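Local structure of RRNA methyltransferase (Streptomyces viridochromogenes, 1O9G) at residues Leu97-Pro102 with Thr106-Glu111; Gly19-Ser24 with Arg132-Arg137. The protein methylates guanine-2535 of 23S ribosomal RNA at N1, using S-adenosyl-L-methionine, and thereby confers resistance to the orthosomycin antibiotic avilamycin. The protein carries 3 engineered substitutions. All blocks are in the same frame, centred on the assembly; numbering follows the deposited sequence.

Interaction 1 of 2, residues Leu97-Pro102 with Thr106-Glu111; sequences LALLSP and TARELE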
loop_
_atom_site.group_PDB
_atom_site.type_symbol
_atom_site.label_atom_id
_atom_site.label_comp_id
_atom_site.label_asym_id
_atom_site.label_seq_id
_atom_site.Cartn_x
_atom_site.Cartn_y
_atom_site.Cartn_z
ATOM N N LEU A 97 9.379 -3.943 -3.844
ATOM C CA LEU A 97 9.289 -4.978 -2.816
ATOM C C LEU A 97 10.638 -5.604 -2.461
ATOM O O LEU A 97 10.823 -6.110 -1.368
ATOM C CB LEU A 97 8.308 -6.087 -3.165
ATOM C CG LEU A 97 6.864 -5.688 -3.123
ATOM C CD1 LEU A 97 6.066 -6.970 -3.352
ATOM C CD2 LEU A 97 6.395 -5.037 -1.880
ATOM N N ALA A 98 11.570 -5.592 -3.407
ATOM C CA ALA A 98 12.924 -6.051 -3.136
ATOM C C ALA A 98 13.551 -5.251 -1.974
ATOM O O ALA A 98 14.438 -5.752 -1.293
ATOM C CB ALA A 98 13.778 -5.979 -4.378
ATOM N N LEU A 99 13.117 -4.011 -1.774
ATOM C CA LEU A 99 13.603 -3.162 -0.700
ATOM C C LEU A 99 13.111 -3.545 0.691
ATOM O O LEU A 99 13.524 -2.938 1.673
ATOM C CB LEU A 99 13.236 -1.696 -0.984
ATOM C CG LEU A 99 13.760 -1.163 -2.325
ATOM C CD1 LEU A 99 13.151 0.189 -2.559
ATOM C CD2 LEU A 99 15.270 -1.103 -2.349
ATOM N N LEU A 100 12.258 -4.552 0.785
ATOM C CA LEU A 100 11.757 -5.020 2.076
ATOM C C LEU A 100 12.698 -6.011 2.737
ATOM O O LEU A 100 12.348 -6.561 3.774
ATOM C CB LEU A 100 10.360 -5.602 1.935
ATOM C CG LEU A 100 9.326 -4.580 1.510
ATOM C CD1 LEU A 100 8.019 -5.252 1.310
ATOM C CD2 LEU A 100 9.190 -3.434 2.529
ATOM N N SER A 101 13.859 -6.250 2.154
ATOM C CA SER A 101 14.892 -7.012 2.857
ATOM C C SER A 101 16.159 -6.195 3.005
ATOM O O SER A 101 16.442 -5.320 2.189
ATOM C CB SER A 101 15.204 -8.322 2.165
ATOM O OG SER A 101 16.048 -8.100 1.064
ATOM N N PRO A 102 16.940 -6.449 4.044
ATOM C CA PRO A 102 18.254 -5.792 4.114
ATOM C C PRO A 102 19.103 -5.979 2.856
ATOM O O PRO A 102 19.714 -4.981 2.426
ATOM C CB PRO A 102 18.890 -6.410 5.350
ATOM C CG PRO A 102 17.710 -6.770 6.220
ATOM C CD PRO A 102 16.668 -7.259 5.243
ATOM N N THR A 106 20.704 -3.018 0.610
ATOM C CA THR A 106 22.147 -2.987 0.375
ATOM C C THR A 106 22.421 -2.854 -1.118
ATOM O O THR A 106 23.289 -2.081 -1.493
ATOM C CB THR A 106 22.791 -4.235 0.959
ATOM O OG1 THR A 106 22.775 -4.132 2.379
ATOM C CG2 THR A 106 24.244 -4.337 0.591
ATOM N N ALA A 107 21.684 -3.579 -1.958
ATOM C CA ALA A 107 21.847 -3.515 -3.406
ATOM C C ALA A 107 21.502 -2.119 -3.936
ATOM O O ALA A 107 22.217 -1.572 -4.758
ATOM C CB ALA A 107 21.018 -4.566 -4.101
ATOM N N ARG A 108 20.431 -1.522 -3.444
ATOM C CA ARG A 108 20.050 -0.183 -3.851
ATOM C C ARG A 108 21.062 0.855 -3.413
ATOM O O ARG A 108 21.371 1.786 -4.179
ATOM C CB ARG A 108 18.633 0.122 -3.338
ATOM C CG ARG A 108 18.051 1.463 -3.740
ATOM C CD ARG A 108 17.982 1.726 -5.200
ATOM N NE ARG A 108 16.994 2.755 -5.500
ATOM C CZ ARG A 108 16.839 3.350 -6.668
ATOM N NH1 ARG A 108 17.624 3.078 -7.689
ATOM N NH2 ARG A 108 15.875 4.236 -6.800
ATOM N N GLU A 109 21.549 0.723 -2.195
ATOM C CA GLU A 109 22.573 1.637 -1.672
ATOM C C GLU A 109 23.809 1.562 -2.570
ATOM O O GLU A 109 24.395 2.596 -2.903
ATOM C CB GLU A 109 22.979 1.293 -0.229
ATOM C CG GLU A 109 24.005 2.232 0.368
ATOM C CD GLU A 109 24.457 1.847 1.766
ATOM O OE1 GLU A 109 23.836 0.956 2.367
ATOM O OE2 GLU A 109 25.446 2.447 2.236
ATOM N N LEU A 110 24.204 0.358 -2.955
ATOM C CA LEU A 110 25.396 0.160 -3.775
ATOM C C LEU A 110 25.175 0.805 -5.129
ATOM O O LEU A 110 26.077 1.449 -5.656
ATOM C CB LEU A 110 25.751 -1.314 -3.924
ATOM C CG LEU A 110 26.933 -1.706 -4.785
ATOM C CD1 LEU A 110 28.210 -1.023 -4.315
ATOM C CD2 LEU A 110 27.057 -3.221 -4.730
ATOM N N GLU A 111 24.003 0.623 -5.718
ATOM C CA GLU A 111 23.675 1.236 -7.000
ATOM C C GLU A 111 23.843 2.753 -6.941
ATOM O O GLU A 111 24.426 3.359 -7.837
ATOM C CB GLU A 111 22.247 0.899 -7.446
ATOM C CG GLU A 111 21.823 1.584 -8.734
ATOM C CD GLU A 111 20.424 1.204 -9.215
ATOM O OE1 GLU A 111 19.486 1.114 -8.387
ATOM O OE2 GLU A 111 20.261 0.991 -10.429
#

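Interaction 2 of 2, residues Gly19-Ser24 with Arg132-Arg137; sequences GVVLHS and RRLRER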
loop_
_atom_site.group_PDB
_atom_site.type_symbol
_atom_site.label_atom_id
_atom_site.label_comp_id
_atom_site.label_asym_id
_atom_site.label_seq_id
_atom_site.Cartn_x
_atom_site.Cartn_y
_atom_site.Cartn_z
ATOM N N GLY A 19 11.633 8.114 -5.590
ATOM C CA GLY A 19 12.761 8.453 -6.433
ATOM C C GLY A 19 14.096 8.656 -5.725
ATOM O O GLY A 19 15.096 9.032 -6.351
ATOM N N VAL A 20 14.121 8.438 -4.419
ATOM C CA VAL A 20 15.349 8.527 -3.643
ATOM C C VAL A 20 15.852 7.099 -3.455
ATOM O O VAL A 20 16.741 6.660 -4.181
ATOM C CB VAL A 20 15.122 9.292 -2.306
ATOM C CG1 VAL A 20 16.385 9.306 -1.420
ATOM C CG2 VAL A 20 14.635 10.689 -2.601
ATOM N N VAL A 21 15.218 6.327 -2.576
ATOM C CA VAL A 21 15.502 4.900 -2.441
ATOM C C VAL A 21 14.410 4.089 -3.182
ATOM O O VAL A 21 14.680 3.271 -4.084
ATOM C CB VAL A 21 15.612 4.474 -0.972
ATOM C CG1 VAL A 21 15.972 2.958 -0.853
ATOM C CG2 VAL A 21 16.651 5.356 -0.245
ATOM N N LEU A 22 13.173 4.306 -2.767
ATOM C CA LEU A 22 12.014 3.743 -3.433
ATOM C C LEU A 22 11.919 4.284 -4.846
ATOM O O LEU A 22 12.369 5.394 -5.156
ATOM C CB LEU A 22 10.748 3.977 -2.607
ATOM C CG LEU A 22 10.592 3.067 -1.396
ATOM C CD1 LEU A 22 11.670 3.205 -0.334
ATOM C CD2 LEU A 22 9.197 3.220 -0.721
ATOM N N HIS A 23 11.325 3.475 -5.699
ATOM C CA HIS A 23 11.357 3.674 -7.140
ATOM C C HIS A 23 10.131 4.394 -7.647
ATOM O O HIS A 23 9.012 4.072 -7.241
ATOM C CB HIS A 23 11.463 2.330 -7.838
ATOM C CG HIS A 23 12.760 1.643 -7.587
ATOM N ND1 HIS A 23 12.924 0.628 -6.673
ATOM C CD2 HIS A 23 13.976 1.860 -8.128
ATOM C CE1 HIS A 23 14.187 0.231 -6.690
ATOM N NE2 HIS A 23 14.838 0.954 -7.569
ATOM N N SER A 24 10.399 5.381 -8.520
ATOM C CA SER A 24 9.387 6.206 -9.183
ATOM C C SER A 24 9.098 5.678 -10.582
ATOM O O SER A 24 9.923 5.010 -11.187
ATOM C CB SER A 24 9.863 7.679 -9.259
ATOM O OG SER A 24 11.124 7.784 -9.896
ATOM N N ARG A 132 20.882 3.306 3.546
ATOM C CA ARG A 132 21.569 2.794 4.720
ATOM C C ARG A 132 20.682 2.955 5.956
ATOM O O ARG A 132 20.530 2.006 6.715
ATOM C CB ARG A 132 22.903 3.513 4.941
ATOM C CG ARG A 132 23.552 3.195 6.275
ATOM C CD ARG A 132 24.808 4.020 6.558
ATOM N NE ARG A 132 24.558 5.473 6.572
ATOM C CZ ARG A 132 23.929 6.127 7.559
ATOM N NH1 ARG A 132 23.444 5.477 8.618
ATOM N NH2 ARG A 132 23.764 7.446 7.488
ATOM N N ARG A 133 20.098 4.130 6.158
ATOM C CA ARG A 133 19.245 4.365 7.320
ATOM C C ARG A 133 18.006 3.459 7.310
ATOM O O ARG A 133 17.625 2.886 8.359
ATOM C CB ARG A 133 18.825 5.818 7.447
ATOM C CG ARG A 133 19.943 6.780 7.840
ATOM C CD ARG A 133 19.417 8.142 8.170
ATOM N NE ARG A 133 18.930 8.819 6.972
ATOM C CZ ARG A 133 19.650 9.619 6.195
ATOM N NH1 ARG A 133 20.903 9.938 6.490
ATOM N NH2 ARG A 133 19.105 10.144 5.113
ATOM N N LEU A 134 17.407 3.293 6.148
ATOM C CA LEU A 134 16.232 2.427 6.027
ATOM C C LEU A 134 16.613 0.991 6.365
ATOM O O LEU A 134 15.820 0.287 6.986
ATOM C CB LEU A 134 15.583 2.521 4.623
ATOM C CG LEU A 134 14.880 3.833 4.305
ATOM C CD1 LEU A 134 14.497 3.837 2.816
ATOM C CD2 LEU A 134 13.666 4.020 5.193
ATOM N N ARG A 135 17.763 0.531 5.895
ATOM C CA ARG A 135 18.257 -0.812 6.217
ATOM C C ARG A 135 18.480 -0.988 7.713
ATOM O O ARG A 135 18.107 -2.014 8.270
ATOM C CB ARG A 135 19.525 -1.170 5.461
ATOM C CG ARG A 135 20.071 -2.552 5.766
ATOM C CD ARG A 135 21.289 -2.983 4.969
ATOM N NE ARG A 135 22.227 -1.899 4.731
ATOM C CZ ARG A 135 23.044 -1.379 5.624
ATOM N NH1 ARG A 135 23.113 -1.868 6.856
ATOM N NH2 ARG A 135 23.835 -0.371 5.259
ATOM N N GLU A 136 19.080 -0.004 8.359
ATOM C CA GLU A 136 19.323 -0.074 9.789
ATOM C C GLU A 136 18.007 -0.159 10.576
ATOM O O GLU A 136 17.906 -0.957 11.509
ATOM C CB GLU A 136 20.205 1.089 10.268
ATOM C CG GLU A 136 21.604 1.048 9.658
ATOM C CD GLU A 136 22.422 2.305 9.892
ATOM O OE1 GLU A 136 21.845 3.358 10.261
ATOM O OE2 GLU A 136 23.656 2.223 9.698
ATOM N N ARG A 137 17.008 0.628 10.203
ATOM C CA ARG A 137 15.692 0.552 10.826
ATOM C C ARG A 137 15.015 -0.801 10.551
ATOM O O ARG A 137 14.500 -1.415 11.485
ATOM C CB ARG A 137 14.786 1.734 10.409
ATOM C CG ARG A 137 15.186 3.043 11.050
ATOM C CD ARG A 137 14.196 4.205 10.916
ATOM N NE ARG A 137 14.083 4.766 9.564
ATOM C CZ ARG A 137 14.873 5.715 9.049
ATOM N NH1 ARG A 137 15.890 6.222 9.747
ATOM N NH2 ARG A 137 14.647 6.176 7.821
#

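Interaction 1 of 2, residues Leu97-Pro102 with Thr106-Glu111
Pro102 and Thr106 meet through their backbones in the first turn of helix 102-119, with their CA atoms 6.1 Å apart, whereas Leu99 and Arg108 lie opposite in the register, their CA atoms 7.8 Å apart. The backbone bond runs from Thr106 N to Pro102 O over 2.9 Å with an N-H...O angle of 155°, the i to i+4 geometry of an alpha-helix. Thr106 keeps OG1 beside its backbone N (chi1 -72°), which brings the hydroxyl within 3.2 Å of the same Pro102 O. Upstream, a type I beta turn from Ala98 to Ser101 leads from helix 87-98 into this one. Ser101 then takes the N-cap position, its OG bonded to Gly104 N.

The side-chain contact is apolar. The CB of Arg108 is directed at the leucine, and Leu99 arrives by one methyl, CD2, which lies 3.7 Å from Arg108 CB and 4.0 Å from Arg108 CG, so the leucine packs against the root of the arginine and not its charged end. The two side chains cross at a slant. Beyond CG the arginine bends at chi2 (57°), and the bend carries the guanidinium away from Leu99, to Glu111 about one turn along the helix. Arg108 NH1 is 2.8 Å from Glu111 OE1 in a hydrogen-bonded salt bridge. The acceptor lies close to the guanidinium plane, but the donor sits well above the carboxylate plane. With Arg112 NH2 close to Arg108 NH2, this carboxylate probably offsets some of the local positive charge. Pro102 also touches Leu138 and Thr139 of helix 122-140.

Taken together, the evidence describes two successive helices, 87-98 and 102-119, joined by a short turn, the second begun by a serine N-cap with proline in its first turn. The arrangement lies on the crossover between strands 77-84 and 147-151 of a Rossmann-like methyltransferase fold.

Interaction 2 of 2, residues Gly19-Ser24 with Arg132-Arg137
Val21, whose side chain meets Leu134, sends its carbonyl oxygen over the His23 ring, where O lies above the ring centre, 4.0 Å from the plane. Comparable backbone-over-face arrangements occur on the helix: Arg133 O sits 3.9 Å above the guanidinium plane of Arg137, and Arg132 O is similarly centred over a face of the Arg135 guanidinium. Arg132 instead meets its partner at an edge, with Glu136 OE2 in the guanidinium plane. The salt bridge there is measured from Arg132 NH1 to Glu136 OE1, 3.1 Å, and the accompanying hydrogen bond to OE2 is weak. Each of these arrangements lies within one segment; the contact between the segments is apolar.

The contact itself depends on Leu134 CD1. Val21 and Leu134 point toward each other and meet tip to tip, the leucine methyl being 4.0 Å from Val21 CB. Val21 CG2 is equally near that CD1, at 4.0 Å, and CG1 is only slightly farther, so the methyl is seated against the whole branched end of the valine. Leu134 CG stands anti to its own carbonyl carbon (chi1 -70°), and with CD1 extended beyond it (chi2 171°) the side chain spans the gap between backbones whose nearest CA atoms, those of Val21 and Leu134, are 8.9 Å apart. The same CD1 also approaches Leu22 CD1, at 4.3 Å. All three apolar residues are buried.

Asp15 also ties the helix to the N-terminal region through salt bridges with Arg133 and Arg137. Around the apolar centre, Val21 also touches Ala130 and Ala131 of helix 122-140 and Leu105 of helix 102-119. Leu22 also touches Tyr64, Thr67, Val68 and Leu71 of helix 64-72, placing the loop 19-24 between the outlying helices and a helix packed near the central sheet.

In the fold
Interactions 1 and 2 have centres about 8 Å apart and share a patch on one side of the molecule, with interaction 1 nested along the chain inside the loop closed by interaction 2. Arg108 links them: its NE lies 2.8 Å from Val21 O, a probable hydrogen bond, while its aliphatic root packs in interaction 1. A second tie is the salt bridge from Glu109 OE1 to Arg135 NH2, 3.2 Å, joining the consecutive helices 102-119 and 122-140. Leu22 also touches Leu99, extending one apolar cluster through both contacts. The centres lie about 18 Å and 16 Å from that of the chain, consistent with a peripheral helical layer on the Rossmann-like core.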